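Local coordinates for protein putative metal-sulfur cluster biosynthesis proteins YuaD (Bacillus subtilis, PDB 1ORU) that is of unknown function but carries a MOSC domain and may bind molybdenum and pyridoxal phosphate, at residues A[106-115]-A[159-168]. Residues are numbered along the deposited sequence; the frame is centred on the assembly and turned at random.
Sequences LTSLKEGSRI and GIRGIVCIVE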
ATOM      1  N   LEU A 106       4.066 -17.031  -0.006  1.00 15.79           N
ATOM      2  CA  LEU A 106       4.408 -15.627   0.209  1.00 14.55           C
ATOM      3  C   LEU A 106       3.725 -14.657  -0.739  1.00 15.30           C
ATOM      4  O   LEU A 106       3.237 -13.603  -0.324  1.00 15.55           O
ATOM      5  CB  LEU A 106       5.918 -15.432   0.070  1.00 15.19           C
ATOM      6  CG  LEU A 106       6.402 -13.977   0.052  1.00 13.94           C
ATOM      7  CD1 LEU A 106       6.202 -13.352   1.427  1.00 15.64           C
ATOM      8  CD2 LEU A 106       7.872 -13.935  -0.361  1.00 12.96           C
ATOM      9  N   THR A 107       3.703 -15.003  -2.018  1.00 14.15           N
ATOM     10  CA  THR A 107       3.115 -14.128  -3.017  1.00 16.09           C
ATOM     11  C   THR A 107       1.657 -13.772  -2.729  1.00 15.86           C
ATOM     12  O   THR A 107       1.171 -12.724  -3.168  1.00 17.68           O
ATOM     13  CB  THR A 107       3.261 -14.751  -4.423  1.00 17.95           C
ATOM     14  OG1 THR A 107       4.653 -14.987  -4.686  1.00 18.07           O
ATOM     15  CG2 THR A 107       2.715 -13.815  -5.490  1.00 17.29           C
ATOM     16  N   SER A 108       0.967 -14.620  -1.973  1.00 16.46           N
ATOM     17  CA  SER A 108      -0.434 -14.358  -1.643  1.00 17.44           C
ATOM     18  C   SER A 108      -0.626 -13.446  -0.431  1.00 16.82           C
ATOM     19  O   SER A 108      -1.755 -13.068  -0.124  1.00 18.12           O
ATOM     20  CB  SER A 108      -1.184 -15.667  -1.392  1.00 18.83           C
ATOM     21  OG  SER A 108      -1.258 -16.441  -2.575  1.00 24.45           O
ATOM     22  N   LEU A 109       0.454 -13.105   0.265  1.00 14.81           N
ATOM     23  CA  LEU A 109       0.338 -12.237   1.438  1.00 15.91           C
ATOM     24  C   LEU A 109      -0.364 -10.944   1.023  1.00 15.72           C
ATOM     25  O   LEU A 109       0.125 -10.204   0.170  1.00 16.16           O
ATOM     26  CB  LEU A 109       1.721 -11.925   2.009  1.00 15.44           C
ATOM     27  CG  LEU A 109       1.739 -11.185   3.352  1.00 16.92           C
ATOM     28  CD1 LEU A 109       1.157 -12.071   4.448  1.00 19.06           C
ATOM     29  CD2 LEU A 109       3.165 -10.794   3.692  1.00 16.37           C
ATOM     30  N   LYS A 110      -1.502 -10.659   1.641  1.00 16.30           N
ATOM     31  CA  LYS A 110      -2.267  -9.475   1.273  1.00 17.33           C
ATOM     32  C   LYS A 110      -1.659  -8.128   1.643  1.00 16.11           C
ATOM     33  O   LYS A 110      -0.915  -8.006   2.615  1.00 13.37           O
ATOM     34  CB  LYS A 110      -3.683  -9.579   1.847  1.00 20.94           C
ATOM     35  CG  LYS A 110      -4.488 -10.721   1.249  1.00 27.86           C
ATOM     36  CD  LYS A 110      -5.850 -10.866   1.905  1.00 35.46           C
ATOM     37  CE  LYS A 110      -6.617 -12.053   1.326  1.00 40.11           C
ATOM     38  NZ  LYS A 110      -7.894 -12.316   2.059  1.00 44.88           N
ATOM     39  N   GLU A 111      -1.972  -7.118   0.833  1.00 14.80           N
ATOM     40  CA  GLU A 111      -1.496  -5.767   1.083  1.00 15.20           C
ATOM     41  C   GLU A 111      -2.008  -5.386   2.473  1.00 15.42           C
ATOM     42  O   GLU A 111      -3.135  -5.724   2.836  1.00 15.45           O
ATOM     43  CB  GLU A 111      -2.047  -4.800   0.019  1.00 14.43           C
ATOM     44  CG  GLU A 111      -1.465  -4.999  -1.395  1.00 16.60           C
ATOM     45  CD  GLU A 111      -2.217  -6.034  -2.236  1.00 17.99           C
ATOM     46  OE1 GLU A 111      -2.865  -6.933  -1.658  1.00 17.28           O
ATOM     47  OE2 GLU A 111      -2.145  -5.955  -3.487  1.00 17.81           O
ATOM     48  N   GLY A 112      -1.184  -4.698   3.258  1.00 16.21           N
ATOM     49  CA  GLY A 112      -1.609  -4.325   4.597  1.00 15.21           C
ATOM     50  C   GLY A 112      -0.987  -5.230   5.647  1.00 14.68           C
ATOM     51  O   GLY A 112      -0.991  -4.911   6.837  1.00 13.87           O
ATOM     52  N   SER A 113      -0.472  -6.378   5.210  1.00 13.38           N
ATOM     53  CA  SER A 113       0.184  -7.309   6.121  1.00 12.26           C
ATOM     54  C   SER A 113       1.515  -6.681   6.521  1.00 11.54           C
ATOM     55  O   SER A 113       2.046  -5.833   5.807  1.00 12.71           O
ATOM     56  CB  SER A 113       0.452  -8.653   5.431  1.00 13.03           C
ATOM     57  OG  SER A 113      -0.752  -9.307   5.061  1.00 11.78           O
ATOM     58  N   ARG A 114       2.048  -7.100   7.660  1.00 12.27           N
ATOM     59  CA  ARG A 114       3.325  -6.596   8.152  1.00 11.15           C
ATOM     60  C   ARG A 114       4.292  -7.737   8.413  1.00 11.70           C
ATOM     61  O   ARG A 114       3.876  -8.829   8.803  1.00 12.91           O
ATOM     62  CB  ARG A 114       3.133  -5.840   9.471  1.00 13.06           C
ATOM     63  CG  ARG A 114       2.899  -4.360   9.340  1.00 12.08           C
ATOM     64  CD  ARG A 114       1.523  -4.032   8.807  1.00 15.24           C
ATOM     65  NE  ARG A 114       1.261  -2.612   9.013  1.00 12.63           N
ATOM     66  CZ  ARG A 114       0.054  -2.065   9.033  1.00 15.69           C
ATOM     67  NH1 ARG A 114      -1.027  -2.819   8.850  1.00 15.12           N
ATOM     68  NH2 ARG A 114      -0.072  -0.763   9.266  1.00 13.68           N
ATOM     69  N   ILE A 115       5.576  -7.478   8.177  1.00 10.69           N
ATOM     70  CA  ILE A 115       6.650  -8.437   8.441  1.00 10.90           C
ATOM     71  C   ILE A 115       7.593  -7.694   9.385  1.00 11.20           C
ATOM     72  O   ILE A 115       8.206  -6.688   9.005  1.00 12.09           O
ATOM     73  CB  ILE A 115       7.420  -8.826   7.164  1.00 10.88           C
ATOM     74  CG1 ILE A 115       6.477  -9.537   6.189  1.00 11.19           C
ATOM     75  CG2 ILE A 115       8.596  -9.738   7.527  1.00 10.83           C
ATOM     76  CD1 ILE A 115       7.113  -9.882   4.855  1.00 13.67           C
ATOM     77  N   GLY A 159       2.371 -15.321 -10.008  1.00 24.38           N
ATOM     78  CA  GLY A 159       1.722 -15.844  -8.821  1.00 23.06           C
ATOM     79  C   GLY A 159       2.657 -16.425  -7.776  1.00 22.79           C
ATOM     80  O   GLY A 159       2.211 -16.799  -6.692  1.00 23.70           O
ATOM     81  N   ILE A 160       3.945 -16.518  -8.097  1.00 20.87           N
ATOM     82  CA  ILE A 160       4.933 -17.057  -7.166  1.00 19.60           C
ATOM     83  C   ILE A 160       6.259 -16.321  -7.289  1.00 18.78           C
ATOM     84  O   ILE A 160       7.319 -16.889  -7.036  1.00 19.08           O
ATOM     85  CB  ILE A 160       5.197 -18.576  -7.404  1.00 20.73           C
ATOM     86  CG1 ILE A 160       5.622 -18.820  -8.856  1.00 20.24           C
ATOM     87  CG2 ILE A 160       3.957 -19.383  -7.063  1.00 19.02           C
ATOM     88  CD1 ILE A 160       5.915 -20.295  -9.172  1.00 21.41           C
ATOM     89  N   ARG A 161       6.208 -15.048  -7.662  1.00 17.44           N
ATOM     90  CA  ARG A 161       7.437 -14.289  -7.822  1.00 16.43           C
ATOM     91  C   ARG A 161       7.741 -13.384  -6.626  1.00 16.16           C
ATOM     92  O   ARG A 161       8.692 -12.606  -6.659  1.00 17.21           O
ATOM     93  CB  ARG A 161       7.381 -13.472  -9.118  1.00 18.12           C
ATOM     94  CG  ARG A 161       8.722 -12.885  -9.545  1.00 16.16           C
ATOM     95  CD  ARG A 161       8.618 -11.386  -9.684  1.00 18.40           C
ATOM     96  NE  ARG A 161       9.875 -10.744 -10.065  1.00 16.31           N
ATOM     97  CZ  ARG A 161      10.941 -10.619  -9.279  1.00 18.33           C
ATOM     98  NH1 ARG A 161      10.932 -11.101  -8.037  1.00 17.69           N
ATOM     99  NH2 ARG A 161      12.012  -9.979  -9.728  1.00 17.38           N
ATOM    100  N   GLY A 162       6.943 -13.489  -5.568  1.00 14.51           N
ATOM    101  CA  GLY A 162       7.193 -12.673  -4.389  1.00 14.06           C
ATOM    102  C   GLY A 162       6.396 -11.382  -4.290  1.00 13.78           C
ATOM    103  O   GLY A 162       5.491 -11.128  -5.085  1.00 13.55           O
ATOM    104  N   ILE A 163       6.764 -10.554  -3.315  1.00 12.84           N
ATOM    105  CA  ILE A 163       6.080  -9.292  -3.060  1.00 13.14           C
ATOM    106  C   ILE A 163       7.043  -8.119  -2.925  1.00 13.09           C
ATOM    107  O   ILE A 163       8.266  -8.295  -2.875  1.00 13.17           O
ATOM    108  CB  ILE A 163       5.277  -9.378  -1.742  1.00 12.61           C
ATOM    109  CG1 ILE A 163       6.247  -9.598  -0.565  1.00 13.48           C
ATOM    110  CG2 ILE A 163       4.272 -10.521  -1.819  1.00 13.61           C
ATOM    111  CD1 ILE A 163       5.588  -9.725   0.804  1.00 13.84           C
ATOM    112  N   VAL A 164       6.475  -6.919  -2.883  1.00 13.31           N
ATOM    113  CA  VAL A 164       7.251  -5.702  -2.682  1.00 13.60           C
ATOM    114  C   VAL A 164       6.672  -5.039  -1.440  1.00 13.59           C
ATOM    115  O   VAL A 164       5.484  -5.195  -1.147  1.00 13.29           O
ATOM    116  CB  VAL A 164       7.169  -4.734  -3.884  1.00 14.02           C
ATOM    117  CG1 VAL A 164       8.062  -5.239  -5.008  1.00 16.60           C
ATOM    118  CG2 VAL A 164       5.734  -4.605  -4.365  1.00 15.26           C
ATOM    119  N   CYS A 165       7.514  -4.308  -0.715  1.00 13.34           N
ATOM    120  CA  CYS A 165       7.105  -3.643   0.517  1.00 13.35           C
ATOM    121  C   CYS A 165       7.681  -2.244   0.675  1.00 13.99           C
ATOM    122  O   CYS A 165       8.641  -1.867   0.012  1.00 14.67           O
ATOM    123  CB  CYS A 165       7.575  -4.439   1.746  1.00 15.63           C
ATOM    124  SG  CYS A 165       7.012  -6.142   1.896  1.00 17.22           S
ATOM    125  N   ILE A 166       7.078  -1.494   1.592  1.00 12.30           N
ATOM    126  CA  ILE A 166       7.530  -0.156   1.955  1.00 12.74           C
ATOM    127  C   ILE A 166       8.085  -0.359   3.363  1.00 12.65           C
ATOM    128  O   ILE A 166       7.614  -1.242   4.081  1.00 12.02           O
ATOM    129  CB  ILE A 166       6.340   0.832   2.028  1.00 14.09           C
ATOM    130  CG1 ILE A 166       5.984   1.322   0.624  1.00 17.17           C
ATOM    131  CG2 ILE A 166       6.665   1.986   2.967  1.00 15.32           C
ATOM    132  CD1 ILE A 166       4.680   2.124   0.589  1.00 19.04           C
ATOM    133  N   VAL A 167       9.099   0.412   3.755  1.00 12.35           N
ATOM    134  CA  VAL A 167       9.634   0.289   5.113  1.00 11.64           C
ATOM    135  C   VAL A 167       8.684   1.077   6.022  1.00 12.55           C
ATOM    136  O   VAL A 167       8.550   2.297   5.879  1.00 12.11           O
ATOM    137  CB  VAL A 167      11.064   0.884   5.236  1.00 10.48           C
ATOM    138  CG1 VAL A 167      11.520   0.864   6.694  1.00 12.40           C
ATOM    139  CG2 VAL A 167      12.042   0.077   4.380  1.00 11.40           C
ATOM    140  N   GLU A 168       8.019   0.378   6.940  1.00 11.01           N
ATOM    141  CA  GLU A 168       7.076   1.014   7.854  1.00 11.54           C
ATOM    142  C   GLU A 168       7.762   1.488   9.137  1.00 12.44           C
ATOM    143  O   GLU A 168       7.330   2.457   9.753  1.00 13.43           O
ATOM    144  CB  GLU A 168       5.918   0.054   8.178  1.00 12.17           C
ATOM    145  CG  GLU A 168       4.800   0.675   9.030  1.00 13.75           C
ATOM    146  CD  GLU A 168       3.509  -0.144   9.022  1.00 15.56           C
ATOM    147  OE1 GLU A 168       3.576  -1.364   8.754  1.00 15.86           O
ATOM    148  OE2 GLU A 168       2.429   0.437   9.293  1.00 12.96           O
TER
HETATM  149  O   HOH W   1      -0.119 -16.328  -5.517  1.00 28.84           O
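At the mixed beta-sheet of the MOSC domain, T107 and R114 of segment 106-115 meet the two ends of segment 159-168, and I163 packs against L106, L109 and I115 in between. T107 sits in a short 3-10 turn. Its OG1 accepts a hydrogen bond from the backbone N of G162 at 2.9 Å, with an N-H...O angle of 150°. OG1 is also hydrogen-bonded to E76, so two partners hold this buried hydroxyl. CG2 of T107 rests on the carbonyl of G159, 3.3 Å from its O. I163 fills the middle. Its CG1 lies between the backbone N and the carbonyl carbon (chi1 63°), and CD1 reaches the leucines of the other segment. CD1 of I163 is 3.7 Å from CD1 of L106 and 3.9 Å from CD2 of L109. The L106 and I163 side chains cross at about a right angle. CG2 of I163 points instead at the L106 backbone.

At the far end R114 grips E168 side-on in a two-pronged (bidentate) salt bridge. NE of R114 gives a bond of 2.6 Å to OE1 of E168, and NH2 of R114 gives one of 2.8 Å to OE2 of E168. Both oxygens use their syn lone pairs. The guanidinium and carboxylate planes are only 11° apart, so the pair is nearly flat. NH1 of R114 makes a weak bond to the G112 carbonyl. A leucine at R114 would probably leave the buried E168 carboxylate without its charged mate and free to turn.

G112 and S113 bond through their backbones to C125 in strand 122-128. That strand also pairs with strand 163-169. L109 and S113 lean on strand 178-184, L106 and I115 touch I71 of strand 69-73, and F57 of the second subunit packs on E168.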